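Local structure of ATP-dependent DNA helicase RecQ (Porphyromonas gingivalis, 3IUO) at residues Val23-Val26 with Gln27-Arg31; Val33-Asp36 with Asp37-Val40. The protein probably couples ATP hydrolysis to 3'-5' unwinding of duplex DNA as a RecQ-family helicase, of which this chain is the C-terminal piece. All blocks are in the same frame, centred on the assembly; numbering follows the deposited sequence. Where two conformers were deposited one is given.

Contact 1: Val23-Val26 with Gln27-Arg31; sequences VSIV and QQIDR
Ile25 and Ile29, one helical turn apart, meet where CG2 of Ile25 lies 3.9 Å from CD1 of Ile29. The two side chains are set at a slant to each other rather than stacked in line. Both have CG1 anti to the carbonyl carbon. In Ile29 (chi1 -73°) this sends the longer branch back over the preceding turn, its CG1 within 3.4 Å of Ile25 O; in Ile25 the same torsion leaves CG2 beside the carbonyl carbon, where it meets the Ile29 methyl. Branched, wholly apolar isoleucines suit this buried stripe: they fill it without bringing a polar group that would need a partner.

On the exposed side the pair Val23 and Gln27 is arranged differently. These side chains lie abreast, heading out from the helix together. The stretched-out glutamine runs its CG past Val23 O (3.3 Å) and brings the amide carbon and NE2 beside CG1 of Val23, with NE2 4.0 Å from that methyl. An amide suits this exposed position.

The frame that sets these pairings is regular alpha-helix. Its i to i+4 bonds include Gln28 N to Ser24 O, 2.8 Å and fairly straight with an N-H...O angle of 162°, and Ile29 N to Ile25 O at 2.9 Å. Asp30 N bonds to Val26 O at 2.9 Å, and Arg31 N still bonds to Gln27 O although Arg31 itself has left helical phi/psi.

The segment forms the last two turns of helix 15-30, in the helix-turn-helix region of the RecQ-1-like family. Ile25 packs on Leu49 and Ile56 of helix 46-58 and, together with Ile29, on Ile38 of helix 35-41; Val26 also reaches Ile56, and Ile29 touches Ile65 in the loop ahead of helix 66-72.

Contact 2: Val33-Asp36 with Asp37-Val40; sequences VALD and DIAV
The backbone passes from an extended conformation at Val33 and Ala34 into helix 35-41, a short helix of the helix-turn-helix region, with Ala34 at the N-cap. The first turn closes when Ile38 N donates to Ala34 O at 2.8 Å, and Val40 N follows on Asp36 O at 3.1 Å.

Just ahead of the helix, Val33 lays CG1 3.7 Å from CG1 of Ile38, the two side chains meeting at an angle. With CG1 of Val33 anti to its own nitrogen (chi1 180°), that methyl also approaches CB of Asp37. A beta-branched valine fits the extended backbone here and gives the first turn an apolar cover. Ile38 suits the buried side, where it packs on Leu49 of helix 46-58; small Ala39 lets the helix lie close to the same leucine.

Asp36 and Asp37 occupy the first turn, where carboxylates would probably be stabilised by the helix dipole, though repulsion between their OD1 atoms, 4.3 Å apart, would probably offset part of that effect. OD1 of Asp36 takes a weak bond from Asp37 N, with an N-H...O angle of 126°. One water accepts from Ala34 N at 2.9 Å and donates to Asp37 OD2 at 3.2 Å.

How the contacts relate
Contact 1 comes first along the chain, at the end of helix 15-30, and contact 2 follows at the start of helix 35-41. Their centres are about 10 Å apart, on the same side of the chain's centre and within the helix-turn-helix domain of the RecQ-1-like family. A probable hydrogen bond from Val33 N to Gln28 O (3.1 Å) ties the connecting turn back to the first helix, while Ile38 CD1 packs 3.6 Å from Ile29 CG1. Helix 46-58 meets both contacts, with Leu49 touching Ile25 as well as Ile38, so three successive helices share one apolar core. This bundle is consistent with a DNA-binding fold.

Contact 1: Val23-Val26 with Gln27-Arg31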
ATOM      1  N   VAL B  23      -1.182  -9.464 -21.258  1.00 10.52           N
ATOM      2  CA  VAL B  23      -0.895  -8.665 -22.437  1.00 11.65           C
ATOM      3  C   VAL B  23      -2.223  -8.364 -23.143  1.00 11.63           C
ATOM      4  O   VAL B  23      -2.443  -7.221 -23.576  1.00 13.03           O
ATOM      5  CB  VAL B  23       0.115  -9.362 -23.371  1.00 11.03           C
ATOM      6  CG1 VAL B  23       0.094  -8.716 -24.772  1.00 11.96           C
ATOM      7  CG2 VAL B  23       1.529  -9.314 -22.773  1.00 12.33           C
ATOM      8  N   SER B  24      -3.087  -9.387 -23.255  1.00 11.91           N
ATOM      9  CA  SER B  24      -4.404  -9.239 -23.879  0.50 12.29           C
ATOM     10  C   SER B  24      -5.264  -8.231 -23.130  1.00 12.69           C
ATOM     11  O   SER B  24      -5.898  -7.375 -23.734  1.00 12.30           O
ATOM     12  CB  SER B  24      -5.129 -10.586 -23.947  0.50 12.30           C
ATOM     13  OG  SER B  24      -4.541 -11.433 -24.914  0.50 12.67           O
ATOM     14  N   ILE B  25      -5.261  -8.315 -21.798  1.00 12.75           N
ATOM     15  CA  ILE B  25      -6.061  -7.386 -20.971  1.00 12.58           C
ATOM     16  C   ILE B  25      -5.639  -5.925 -21.192  1.00 12.88           C
ATOM     17  O   ILE B  25      -6.485  -5.027 -21.311  1.00 13.37           O
ATOM     18  CB  ILE B  25      -6.003  -7.773 -19.479  1.00 12.61           C
ATOM     19  CG1 ILE B  25      -6.816  -9.063 -19.272  1.00 11.78           C
ATOM     20  CG2 ILE B  25      -6.610  -6.686 -18.596  1.00 13.36           C
ATOM     21  CD1 ILE B  25      -6.541  -9.768 -17.935  1.00 11.45           C
ATOM     22  N   VAL B  26      -4.333  -5.699 -21.237  1.00 13.08           N
ATOM     23  CA  VAL B  26      -3.798  -4.357 -21.480  1.00 11.75           C
ATOM     24  C   VAL B  26      -4.263  -3.852 -22.845  1.00 12.51           C
ATOM     25  O   VAL B  26      -4.671  -2.707 -22.983  1.00 11.62           O
ATOM     26  CB  VAL B  26      -2.265  -4.364 -21.360  1.00 12.34           C
ATOM     27  CG1 VAL B  26      -1.682  -3.025 -21.828  1.00 10.17           C
ATOM     28  CG2 VAL B  26      -1.864  -4.650 -19.926  1.00 13.29           C
ATOM     29  N   GLN B  27      -4.226  -4.733 -23.844  1.00 12.76           N
ATOM     30  CA  GLN B  27      -4.658  -4.343 -25.185  1.00 13.17           C
ATOM     31  C   GLN B  27      -6.147  -4.020 -25.193  1.00 12.94           C
ATOM     32  O   GLN B  27      -6.565  -3.037 -25.820  1.00 12.08           O
ATOM     33  CB  GLN B  27      -4.324  -5.444 -26.190  1.00 13.84           C
ATOM     34  CG  GLN B  27      -2.825  -5.600 -26.424  1.00 16.75           C
ATOM     35  CD  GLN B  27      -2.467  -6.780 -27.326  1.00 21.05           C
ATOM     36  OE1 GLN B  27      -3.240  -7.737 -27.471  1.00 24.17           O
ATOM     37  NE2 GLN B  27      -1.279  -6.724 -27.916  1.00 22.41           N
ATOM     38  N   GLN B  28      -6.939  -4.845 -24.497  1.00 12.60           N
ATOM     39  CA  GLN B  28      -8.381  -4.613 -24.365  1.00 12.62           C
ATOM     40  C   GLN B  28      -8.680  -3.267 -23.703  1.00 12.80           C
ATOM     41  O   GLN B  28      -9.549  -2.516 -24.157  1.00 13.66           O
ATOM     42  CB  GLN B  28      -9.068  -5.758 -23.614  1.00 13.09           C
ATOM     43  CG  GLN B  28      -9.271  -7.006 -24.485  1.00 13.84           C
ATOM     44  CD  GLN B  28      -9.587  -8.225 -23.644  1.00 12.90           C
ATOM     45  OE1 GLN B  28      -8.807  -8.613 -22.755  1.00 15.25           O
ATOM     46  NE2 GLN B  28     -10.724  -8.837 -23.907  1.00 18.63           N
ATOM     47  N   ILE B  29      -7.933  -2.945 -22.653  1.00 12.65           N
ATOM     48  CA  ILE B  29      -8.173  -1.700 -21.950  1.00 12.58           C
ATOM     49  C   ILE B  29      -7.804  -0.541 -22.859  1.00 12.49           C
ATOM     50  O   ILE B  29      -8.516   0.454 -22.911  1.00 13.36           O
ATOM     51  CB  ILE B  29      -7.406  -1.633 -20.621  1.00 11.70           C
ATOM     52  CG1 ILE B  29      -8.058  -2.580 -19.581  1.00 10.70           C
ATOM     53  CG2 ILE B  29      -7.376  -0.196 -20.080  1.00 13.00           C
ATOM     54  CD1 ILE B  29      -7.222  -2.812 -18.329  1.00  8.72           C
ATOM     55  N   ASP B  30      -6.718  -0.687 -23.616  1.00 13.32           N
ATOM     56  CA  ASP B  30      -6.311   0.367 -24.546  1.00 13.63           C
ATOM     57  C   ASP B  30      -7.384   0.609 -25.601  1.00 13.48           C
ATOM     58  O   ASP B  30      -7.560   1.743 -26.056  1.00 13.64           O
ATOM     59  CB  ASP B  30      -4.980   0.024 -25.218  1.00 13.65           C
ATOM     60  CG  ASP B  30      -4.370   1.216 -25.972  1.00 18.09           C
ATOM     61  OD1 ASP B  30      -4.756   2.382 -25.735  1.00 23.94           O
ATOM     62  OD2 ASP B  30      -3.489   0.986 -26.826  1.00 22.80           O
ATOM     63  N   ARG B  31      -8.082  -0.466 -25.970  1.00 13.68           N
ATOM     64  CA  ARG B  31      -9.169  -0.416 -26.958  1.00 13.97           C
ATOM     65  C   ARG B  31     -10.509  -0.053 -26.316  1.00 14.05           C
ATOM     66  O   ARG B  31     -11.544  -0.113 -26.978  1.00 13.94           O
ATOM     67  CB  ARG B  31      -9.311  -1.743 -27.725  1.00 14.04           C
ATOM     68  CG  ARG B  31      -8.096  -2.137 -28.569  1.00 17.18           C
ATOM     69  CD  ARG B  31      -8.359  -3.274 -29.563  1.00 21.42           C
ATOM     70  NE  ARG B  31      -9.376  -4.247 -29.135  1.00 24.84           N
ATOM     71  CZ  ARG B  31      -9.124  -5.432 -28.572  1.00 26.67           C
ATOM     72  NH1 ARG B  31      -7.875  -5.833 -28.343  1.00 26.52           N
ATOM     73  NH2 ARG B  31     -10.135  -6.232 -28.243  1.00 26.48           N
TER

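Contact 2: Val33-Asp36 with Asp37-Val40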
ATOM      1  N   VAL B  33     -12.435  -1.486 -24.051  1.00 12.07           N
ATOM      2  CA  VAL B  33     -13.406  -2.565 -23.832  1.00 11.53           C
ATOM      3  C   VAL B  33     -13.810  -2.503 -22.353  1.00 11.90           C
ATOM      4  O   VAL B  33     -12.951  -2.385 -21.491  1.00 11.47           O
ATOM      5  CB  VAL B  33     -12.787  -3.948 -24.151  1.00 11.69           C
ATOM      6  CG1 VAL B  33     -13.789  -5.070 -23.916  1.00 12.56           C
ATOM      7  CG2 VAL B  33     -12.293  -3.980 -25.583  1.00 11.52           C
ATOM      8  N   ALA B  34     -15.108  -2.584 -22.063  1.00 11.45           N
ATOM      9  CA  ALA B  34     -15.592  -2.480 -20.681  1.00 10.63           C
ATOM     10  C   ALA B  34     -14.978  -3.590 -19.833  1.00 10.73           C
ATOM     11  O   ALA B  34     -14.823  -4.723 -20.295  1.00  9.82           O
ATOM     12  CB  ALA B  34     -17.118  -2.532 -20.630  1.00 11.27           C
ATOM     13  N   LEU B  35     -14.590  -3.250 -18.606  1.00  9.82           N
ATOM     14  CA  LEU B  35     -13.891  -4.207 -17.753  0.50  9.94           C
ATOM     15  C   LEU B  35     -14.716  -5.456 -17.464  1.00 10.24           C
ATOM     16  O   LEU B  35     -14.169  -6.560 -17.414  1.00 10.20           O
ATOM     17  CB  LEU B  35     -13.384  -3.555 -16.467  0.50  9.54           C
ATOM     18  CG  LEU B  35     -11.946  -3.018 -16.556  0.50  8.92           C
ATOM     19  CD1 LEU B  35     -11.858  -1.844 -17.523  0.50  6.96           C
ATOM     20  CD2 LEU B  35     -11.428  -2.634 -15.172  0.50  7.28           C
ATOM     21  N   ASP B  36     -16.024  -5.299 -17.302  1.00 10.45           N
ATOM     22  CA  ASP B  36     -16.867  -6.470 -17.104  1.00 11.28           C
ATOM     23  C   ASP B  36     -16.878  -7.358 -18.372  1.00 11.36           C
ATOM     24  O   ASP B  36     -16.886  -8.587 -18.271  1.00 11.95           O
ATOM     25  CB  ASP B  36     -18.273  -6.100 -16.580  1.00 11.56           C
ATOM     26  CG  ASP B  36     -18.981  -5.044 -17.428  1.00 12.90           C
ATOM     27  OD1 ASP B  36     -18.325  -4.249 -18.144  1.00 13.67           O
ATOM     28  OD2 ASP B  36     -20.222  -5.009 -17.372  1.00 12.91           O
ATOM     29  N   ASP B  37     -16.818  -6.744 -19.555  1.00 11.49           N
ATOM     30  CA  ASP B  37     -16.681  -7.505 -20.803  1.00 11.64           C
ATOM     31  C   ASP B  37     -15.316  -8.181 -20.924  1.00 11.00           C
ATOM     32  O   ASP B  37     -15.218  -9.321 -21.397  1.00 11.47           O
ATOM     33  CB  ASP B  37     -16.958  -6.635 -22.036  1.00 11.76           C
ATOM     34  CG  ASP B  37     -18.412  -6.212 -22.146  1.00 14.08           C
ATOM     35  OD1 ASP B  37     -19.278  -6.789 -21.448  1.00 16.63           O
ATOM     36  OD2 ASP B  37     -18.687  -5.294 -22.948  1.00 17.69           O
ATOM     37  N   ILE B  38     -14.265  -7.499 -20.476  1.00 10.68           N
ATOM     38  CA  ILE B  38     -12.951  -8.117 -20.437  1.00 10.18           C
ATOM     39  C   ILE B  38     -12.978  -9.369 -19.527  1.00 10.84           C
ATOM     40  O   ILE B  38     -12.482 -10.419 -19.907  1.00 10.58           O
ATOM     41  CB  ILE B  38     -11.852  -7.106 -19.959  1.00  9.46           C
ATOM     42  CG1 ILE B  38     -11.717  -5.943 -20.947  1.00  9.69           C
ATOM     43  CG2 ILE B  38     -10.523  -7.807 -19.788  1.00  9.78           C
ATOM     44  CD1 ILE B  38     -10.700  -4.855 -20.520  1.00 10.78           C
ATOM     45  N   ALA B  39     -13.570  -9.242 -18.341  1.00 12.41           N
ATOM     46  CA  ALA B  39     -13.711 -10.369 -17.408  1.00 12.66           C
ATOM     47  C   ALA B  39     -14.322 -11.572 -18.110  1.00 13.77           C
ATOM     48  O   ALA B  39     -13.731 -12.655 -18.124  1.00 14.60           O
ATOM     49  CB  ALA B  39     -14.581  -9.969 -16.215  1.00 13.39           C
ATOM     50  N   VAL B  40     -15.486 -11.365 -18.717  1.00 13.99           N
ATOM     51  CA  VAL B  40     -16.216 -12.472 -19.346  1.00 15.00           C
ATOM     52  C   VAL B  40     -15.403 -13.120 -20.464  1.00 15.14           C
ATOM     53  O   VAL B  40     -15.352 -14.348 -20.554  1.00 15.29           O
ATOM     54  CB  VAL B  40     -17.684 -12.103 -19.752  1.00 15.37           C
ATOM     55  CG1 VAL B  40     -18.444 -11.518 -18.560  1.00 14.60           C
ATOM     56  CG2 VAL B  40     -17.744 -11.155 -20.962  1.00 16.38           C
TER
HETATM   57  O   HOH W   1     -17.026  -2.858 -24.242  1.00 13.51           O